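Local coordinates for DUF1214 domain-containing protein (Burkholderia cenocepacia, PDB 6ANS) that is of unknown function but belongs to the DUF1214 family, its beta-sheet body packing against long helices and binding a sodium ion in the crystal, at residues L308-Y311 against W312-L316. Sequence-based numbering, arbitrary orientation.
Sequences LNNY and WMESL
Asn-310 and Glu-314 grip each other through both backbone and side chain, and the Asn-310 side chain is the one to follow outward. CB of Asn-310 rests 4.1 Å from CD2 of Leu-316. With chi1 at 65°, CG sits between the backbone N and the carbonyl carbon, which folds the amide back over the turn its own residue opens. OD1 of Asn-310 then accepts the backbone N-H of Glu-314 (OD1 to N 3.1 Å), the donor tilted 33° from the carbonyl plane. On the other branch, Asn-310 ND2 donates almost within the amide plane to OE1 of Glu-314 at 3.0 Å, which receives it on its anti lone pair. ND2 also bonds Glu-65, while OE2 of Glu-314 forms a salt bridge with Arg-72.

Backbone bonds close the loop: Asn-310 N donates to Glu-314 O at 2.9 Å, Met-313 N to Asn-310 O, and Leu-316 N to Leu-308 O. Beyond this last bond the two leucines lie side by side, CD2 of Leu-308 against CD1 of Leu-316 at 3.8 Å. Next along the chain from Asn-310, Tyr-311 turns its CD2 edge onto one face of the Trp-312 indole in a T-shaped pair, planes 88° apart. The indole also meets Tyr-69, and its NE1 bonds the Thr-62 carbonyl.

Residues Asn-310 to Met-313 form a type I beta turn in the loop between strands 303-309 and 324-326, with the Asn-310 amide bonded across to Glu-314; the loop ties the antiparallel sheet that contains strand 303-309 to helix 60-83.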
# COMPACT_ATOMS: atom_id res chain seq x y z
N LEU A 308 -18.97 13.11 -3.36
CA LEU A 308 -19.83 12.57 -2.33
C LEU A 308 -19.00 11.63 -1.45
O LEU A 308 -18.23 10.83 -1.97
CB LEU A 308 -21.03 11.86 -2.95
CG LEU A 308 -22.26 11.79 -2.03
CD1 LEU A 308 -22.81 13.20 -1.79
CD2 LEU A 308 -23.35 10.88 -2.61
N ASN A 309 -19.14 11.77 -0.13
CA ASN A 309 -18.37 11.02 0.86
C ASN A 309 -19.28 10.30 1.83
O ASN A 309 -20.46 10.65 1.97
CB ASN A 309 -17.44 11.92 1.71
CG ASN A 309 -16.65 12.92 0.87
OD1 ASN A 309 -16.22 12.62 -0.25
ND2 ASN A 309 -16.39 14.10 1.45
N ASN A 310 -18.72 9.34 2.57
CA ASN A 310 -19.43 8.82 3.73
C ASN A 310 -19.24 9.75 4.93
O ASN A 310 -18.62 10.81 4.82
CB ASN A 310 -19.01 7.38 4.03
CG ASN A 310 -17.56 7.25 4.47
OD1 ASN A 310 -16.86 8.23 4.76
ND2 ASN A 310 -17.10 6.01 4.52
N TYR A 311 -19.78 9.35 6.08
CA TYR A 311 -19.70 10.22 7.25
C TYR A 311 -18.26 10.44 7.70
O TYR A 311 -17.96 11.49 8.27
CB TYR A 311 -20.51 9.65 8.42
CG TYR A 311 -20.54 10.61 9.59
CD1 TYR A 311 -21.45 11.66 9.62
CD2 TYR A 311 -19.66 10.47 10.66
CE1 TYR A 311 -21.49 12.54 10.67
CE2 TYR A 311 -19.71 11.33 11.74
CZ TYR A 311 -20.62 12.38 11.73
OH TYR A 311 -20.67 13.26 12.78
N TRP A 312 -17.38 9.47 7.46
CA TRP A 312 -15.97 9.54 7.83
C TRP A 312 -15.14 10.39 6.87
O TRP A 312 -13.91 10.44 7.02
CB TRP A 312 -15.43 8.10 7.91
CG TRP A 312 -16.41 7.28 8.72
CD1 TRP A 312 -17.20 6.25 8.29
CD2 TRP A 312 -16.76 7.50 10.09
NE1 TRP A 312 -18.01 5.81 9.32
CE2 TRP A 312 -17.75 6.55 10.44
CE3 TRP A 312 -16.32 8.40 11.07
CZ2 TRP A 312 -18.30 6.48 11.72
CZ3 TRP A 312 -16.87 8.32 12.35
CH2 TRP A 312 -17.85 7.36 12.65
N MSE A 313 -15.79 11.04 5.90
CA MSE A 313 -15.14 11.95 4.95
C MSE A 313 -14.16 11.19 4.07
O MSE A 313 -13.16 11.73 3.58
CB MSE A 313 -14.49 13.13 5.70
CG MSE A 313 -15.55 13.89 6.51
SE MSE A 313 -14.99 15.65 7.23
CE MSE A 313 -14.69 16.54 5.49
N GLU A 314 -14.45 9.92 3.85
CA GLU A 314 -13.86 9.20 2.74
C GLU A 314 -14.76 9.39 1.54
O GLU A 314 -15.98 9.21 1.65
CB GLU A 314 -13.77 7.70 3.02
CG GLU A 314 -13.03 7.26 4.25
CD GLU A 314 -13.12 5.75 4.36
OE1 GLU A 314 -14.24 5.25 4.59
OE2 GLU A 314 -12.10 5.07 4.15
N SER A 315 -14.18 9.73 0.39
CA SER A 315 -14.97 9.67 -0.83
C SER A 315 -15.59 8.29 -0.97
O SER A 315 -15.02 7.29 -0.52
CB SER A 315 -14.11 9.98 -2.06
OG SER A 315 -13.03 9.07 -2.19
N LEU A 316 -16.78 8.24 -1.56
CA LEU A 316 -17.38 6.96 -1.91
C LEU A 316 -16.52 6.26 -2.96
O LEU A 316 -15.52 6.82 -3.42
CB LEU A 316 -18.83 7.15 -2.36
CG LEU A 316 -19.75 7.74 -1.28
CD1 LEU A 316 -21.19 7.82 -1.78
CD2 LEU A 316 -19.67 6.96 0.03